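Local coordinates for DUF3218 domain-containing protein (Pseudomonas aeruginosa, PDB 2IGS) that is of unknown function but belongs to a family grouped with the lysozyme-like proteins, its helix-rich chain carrying one small antiparallel sheet, at residues N11-K21 and F33-D43. Residues are numbered along the deposited sequence; the frame is centred on the assembly and turned at random. Where two conformers were deposited one is given.
Sequences NPGQSLANIYK and FPEAQTIEAWD
Trp42 fits as a knob into the hole formed by Gly13, Leu16, Ala17 and Tyr20, so that one indole joins much of helix 12-21 to helix 35-43. The outer rim of its six-membered ring meets the Tyr20 ring in an edge-to-face pair, the planes 65° apart and CH2 over the centre of the tyrosine. Alongside, Leu16 CB touches Trp42 CE3 at 3.7 Å, while Ala17 N and Gly13 O lie at the indole edge. The absence of a side chain on Gly13 lets the backbones close in: Gly13 CA stands 3.9 Å from Ile39 CA and makes a CA-H...O contact with Ile39 O. Ile39 splits its branches, CG2 lying against Gln14 N and CG1 packing on Ala17 CB at 3.8 Å, one turn on from Gly13.

At the start of helix 12-21, Gly13 N donates to Asp43 OD1 (2.8 Å), meeting it from above the carboxylate plane in a bent bond of 141°. A water accepts from Gln14 N and sits 2.8 Å from Asp43 OD1, and Arg47 pairs with Asp43 OD2. Near Lys21, a chi1 of -174° swings the Phe33 ring away from its own backbone N and across to the Lys21 backbone, where Lys21 CA sits over its face, 3.8 Å from the centroid. In one of two Glu35 conformers, Lys21 NZ and Glu35 OE1 form a long, doubtful salt bridge at 3.8 Å; a second water lies within hydrogen-bonding distance of Asn18 OD1.

Behind this layer, Thr204 O accepts from Trp42 NE1, and Met102 and Val207 pack on the indole. The contact thus combines an apolar centre with polar margins: the indole satisfies its N-H away from helix 12-21, and the Asp43 carboxylate probably complements the positive end of that helix's dipole.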
loop_
_atom_site.group_PDB
_atom_site.type_symbol
_atom_site.label_atom_id
_atom_site.label_comp_id
_atom_site.label_asym_id
_atom_site.label_seq_id
_atom_site.Cartn_x
_atom_site.Cartn_y
_atom_site.Cartn_z
ATOM N N ASN F 11 13.348 -42.088 -18.945
ATOM C CA ASN F 11 14.614 -41.361 -19.039
ATOM C C ASN F 11 14.791 -40.857 -20.473
ATOM O O ASN F 11 15.795 -41.172 -21.104
ATOM C CB ASN F 11 15.817 -42.259 -18.645
ATOM C CG ASN F 11 15.618 -42.981 -17.325
ATOM O OD1 ASN F 11 16.057 -42.506 -16.257
ATOM N ND2 ASN F 11 14.949 -44.124 -17.377
ATOM N N PRO F 12 13.830 -40.056 -20.990
ATOM C CA PRO F 12 13.938 -39.657 -22.413
ATOM C C PRO F 12 15.207 -38.843 -22.625
ATOM O O PRO F 12 15.796 -38.915 -23.672
ATOM C CB PRO F 12 12.715 -38.765 -22.619
ATOM C CG PRO F 12 12.343 -38.298 -21.214
ATOM C CD PRO F 12 12.661 -39.432 -20.329
ATOM N N GLY F 13 15.622 -38.084 -21.612
ATOM C CA GLY F 13 16.773 -37.204 -21.757
ATOM C C GLY F 13 18.048 -38.009 -21.858
ATOM O O GLY F 13 18.829 -37.830 -22.779
ATOM N N GLN F 14 18.246 -38.898 -20.900
ATOM C CA GLN F 14 19.426 -39.749 -20.897
ATOM C C GLN F 14 19.485 -40.651 -22.131
ATOM O O GLN F 14 20.535 -40.769 -22.755
ATOM C CB GLN F 14 19.509 -40.569 -19.615
ATOM C CG GLN F 14 20.819 -41.299 -19.481
ATOM C CD GLN F 14 21.359 -41.256 -18.083
ATOM O OE1 GLN F 14 20.621 -41.025 -17.102
ATOM N NE2 GLN F 14 22.660 -41.476 -17.966
ATOM N N SER F 15 18.366 -41.287 -22.462
ATOM C CA SER F 15 18.258 -42.119 -23.664
ATOM C C SER F 15 18.642 -41.370 -24.925
ATOM O O SER F 15 19.528 -41.803 -25.652
ATOM C CB SER F 15 16.842 -42.682 -23.816
ATOM O OG SER F 15 16.510 -43.526 -22.727
ATOM N N LEU F 16 17.992 -40.239 -25.189
ATOM C CA LEU F 16 18.277 -39.505 -26.431
ATOM C C LEU F 16 19.671 -38.883 -26.418
ATOM O O LEU F 16 20.368 -38.898 -27.438
ATOM C CB LEU F 16 17.199 -38.459 -26.712
ATOM C CG LEU F 16 15.770 -38.987 -26.903
ATOM C CD1 LEU F 16 14.734 -37.897 -26.702
ATOM C CD2 LEU F 16 15.612 -39.656 -28.258
ATOM N N ALA F 17 20.083 -38.356 -25.262
ATOM C CA ALA F 17 21.465 -37.924 -25.057
ATOM C C ALA F 17 22.481 -38.990 -25.474
ATOM O O ALA F 17 23.499 -38.672 -26.088
ATOM C CB ALA F 17 21.695 -37.533 -23.610
ATOM N N ASN F 18 22.202 -40.248 -25.134
ATOM C CA ASN F 18 23.107 -41.360 -25.433
ATOM C C ASN F 18 23.324 -41.547 -26.923
ATOM O O ASN F 18 24.447 -41.768 -27.363
ATOM C CB ASN F 18 22.613 -42.659 -24.781
ATOM C CG ASN F 18 23.021 -42.763 -23.329
ATOM O OD1 ASN F 18 23.701 -41.877 -22.802
ATOM N ND2 ASN F 18 22.626 -43.851 -22.671
ATOM N N ILE F 19 22.236 -41.469 -27.678
ATOM C CA ILE F 19 22.261 -41.486 -29.145
ATOM C C ILE F 19 22.979 -40.261 -29.728
ATOM O O ILE F 19 23.785 -40.390 -30.654
ATOM C CB ILE F 19 20.829 -41.537 -29.712
ATOM C CG1 ILE F 19 20.186 -42.888 -29.382
ATOM C CG2 ILE F 19 20.838 -41.301 -31.205
ATOM C CD1 ILE F 19 18.687 -42.923 -29.604
ATOM N N TYR F 20 22.686 -39.077 -29.188
ATOM C CA TYR F 20 23.319 -37.864 -29.662
ATOM C C TYR F 20 24.812 -37.739 -29.283
ATOM O O TYR F 20 25.610 -37.173 -30.056
ATOM C CB TYR F 20 22.487 -36.643 -29.258
ATOM C CG TYR F 20 21.320 -36.420 -30.213
ATOM C CD1 TYR F 20 20.144 -37.179 -30.115
ATOM C CD2 TYR F 20 21.416 -35.483 -31.234
ATOM C CE1 TYR F 20 19.090 -36.995 -31.014
ATOM C CE2 TYR F 20 20.375 -35.283 -32.121
ATOM C CZ TYR F 20 19.220 -36.044 -32.018
ATOM O OH TYR F 20 18.197 -35.811 -32.901
ATOM N N LYS F 21 25.199 -38.291 -28.131
ATOM C CA LYS F 21 26.624 -38.438 -27.816
ATOM C C LYS F 21 27.349 -39.199 -28.965
ATOM O O LYS F 21 28.461 -38.847 -29.366
ATOM C CB LYS F 21 26.796 -39.125 -26.448
ATOM C CG LYS F 21 28.160 -38.911 -25.800
ATOM C CD LYS F 21 28.223 -39.420 -24.344
ATOM C CE LYS F 21 29.684 -39.626 -23.927
ATOM N NZ LYS F 21 29.921 -39.651 -22.441
ATOM N N PHE F 33 30.836 -32.744 -25.501
ATOM C CA PHE F 33 29.394 -33.004 -25.446
ATOM C C PHE F 33 28.798 -32.501 -24.116
ATOM O O PHE F 33 29.220 -32.946 -23.039
ATOM C CB PHE F 33 29.134 -34.509 -25.634
ATOM C CG PHE F 33 27.678 -34.869 -25.735
ATOM C CD1 PHE F 33 26.993 -35.386 -24.637
ATOM C CD2 PHE F 33 26.982 -34.684 -26.919
ATOM C CE1 PHE F 33 25.626 -35.708 -24.726
ATOM C CE2 PHE F 33 25.617 -34.991 -27.007
ATOM C CZ PHE F 33 24.943 -35.503 -25.911
ATOM N N PRO F 34 27.815 -31.569 -24.183
ATOM C CA PRO F 34 27.206 -31.066 -22.932
ATOM C C PRO F 34 26.161 -32.058 -22.377
ATOM O O PRO F 34 24.937 -31.822 -22.517
ATOM C CB PRO F 34 26.553 -29.738 -23.363
ATOM C CG PRO F 34 26.290 -29.891 -24.856
ATOM C CD PRO F 34 27.232 -30.950 -25.390
ATOM N N GLU F 35 26.620 -33.154 -21.769
ATOM C CA GLU F 35 25.695 -34.224 -21.386
ATOM C C GLU F 35 24.685 -33.826 -20.302
ATOM O O GLU F 35 23.517 -34.192 -20.406
ATOM C CB GLU F 35 26.416 -35.523 -21.003
ATOM C CG GLU F 35 25.466 -36.707 -20.881
ATOM C CD GLU F 35 26.143 -38.056 -20.952
ATOM O OE1 GLU F 35 27.176 -38.241 -20.286
ATOM O OE2 GLU F 35 25.625 -38.948 -21.671
ATOM N N ALA F 36 25.133 -33.107 -19.271
ATOM C CA ALA F 36 24.232 -32.714 -18.179
ATOM C C ALA F 36 23.063 -31.865 -18.652
ATOM O O ALA F 36 21.922 -32.173 -18.332
ATOM C CB ALA F 36 24.998 -32.010 -17.040
ATOM N N GLN F 37 23.363 -30.816 -19.424
ATOM C CA GLN F 37 22.353 -29.926 -19.991
ATOM C C GLN F 37 21.414 -30.620 -20.980
ATOM O O GLN F 37 20.218 -30.319 -21.021
ATOM C CB GLN F 37 22.993 -28.698 -20.656
ATOM C CG GLN F 37 23.803 -27.809 -19.709
ATOM C CD GLN F 37 25.299 -28.097 -19.736
ATOM O OE1 GLN F 37 25.725 -29.253 -19.790
ATOM N NE2 GLN F 37 26.102 -27.038 -19.689
ATOM N N THR F 38 21.956 -31.552 -21.757
ATOM C CA THR F 38 21.176 -32.291 -22.762
ATOM C C THR F 38 20.143 -33.248 -22.130
ATOM O O THR F 38 18.975 -33.244 -22.537
ATOM C CB THR F 38 22.098 -33.043 -23.741
ATOM O OG1 THR F 38 22.986 -32.104 -24.362
ATOM C CG2 THR F 38 21.292 -33.730 -24.814
ATOM N N ILE F 39 20.572 -34.044 -21.143
ATOM C CA ILE F 39 19.639 -34.889 -20.381
ATOM C C ILE F 39 18.549 -34.028 -19.715
ATOM O O ILE F 39 17.351 -34.326 -19.846
ATOM C CB ILE F 39 20.346 -35.778 -19.296
ATOM C CG1 ILE F 39 21.412 -36.700 -19.910
ATOM C CG2 ILE F 39 19.318 -36.617 -18.553
ATOM C CD1 ILE F 39 22.581 -37.054 -18.959
ATOM N N GLU F 40 18.976 -32.966 -19.014
ATOM C CA GLU F 40 18.066 -32.086 -18.294
ATOM C C GLU F 40 17.042 -31.400 -19.208
ATOM O O GLU F 40 15.859 -31.360 -18.889
ATOM C CB GLU F 40 18.829 -31.041 -17.457
ATOM C CG GLU F 40 17.893 -30.224 -16.580
ATOM C CD GLU F 40 18.590 -29.238 -15.667
ATOM O OE1 GLU F 40 19.831 -29.224 -15.633
ATOM O OE2 GLU F 40 17.882 -28.450 -15.001
ATOM N N ALA F 41 17.500 -30.862 -20.330
ATOM C CA ALA F 41 16.607 -30.232 -21.327
ATOM C C ALA F 41 15.543 -31.206 -21.843
ATOM O O ALA F 41 14.360 -30.881 -21.906
ATOM C CB ALA F 41 17.433 -29.674 -22.501
ATOM N N TRP F 42 15.963 -32.412 -22.213
ATOM C CA TRP F 42 15.045 -33.371 -22.859
ATOM C C TRP F 42 14.196 -34.172 -21.851
ATOM O O TRP F 42 13.252 -34.849 -22.232
ATOM C CB TRP F 42 15.817 -34.261 -23.849
ATOM C CG TRP F 42 16.217 -33.499 -25.123
ATOM C CD1 TRP F 42 15.632 -32.348 -25.621
ATOM C CD2 TRP F 42 17.229 -33.872 -26.078
ATOM N NE1 TRP F 42 16.224 -31.985 -26.814
ATOM C CE2 TRP F 42 17.217 -32.889 -27.110
ATOM C CE3 TRP F 42 18.165 -34.924 -26.148
ATOM C CZ2 TRP F 42 18.107 -32.928 -28.197
ATOM C CZ3 TRP F 42 19.041 -34.973 -27.241
ATOM C CH2 TRP F 42 18.993 -33.976 -28.257
ATOM N N ASP F 43 14.529 -34.078 -20.564
ATOM C CA ASP F 43 13.606 -34.498 -19.495
ATOM C C ASP F 43 12.473 -33.497 -19.200
ATOM O O ASP F 43 11.480 -33.860 -18.560
ATOM C CB ASP F 43 14.371 -34.811 -18.188
ATOM C CG ASP F 43 15.074 -36.180 -18.215
ATOM O OD1 ASP F 43 14.792 -37.026 -19.100
ATOM O OD2 ASP F 43 15.928 -36.411 -17.332
HETATM O O HOH W 1 16.769 -38.920 -18.626
HETATM O O HOH W 2 23.285 -39.946 -20.793
#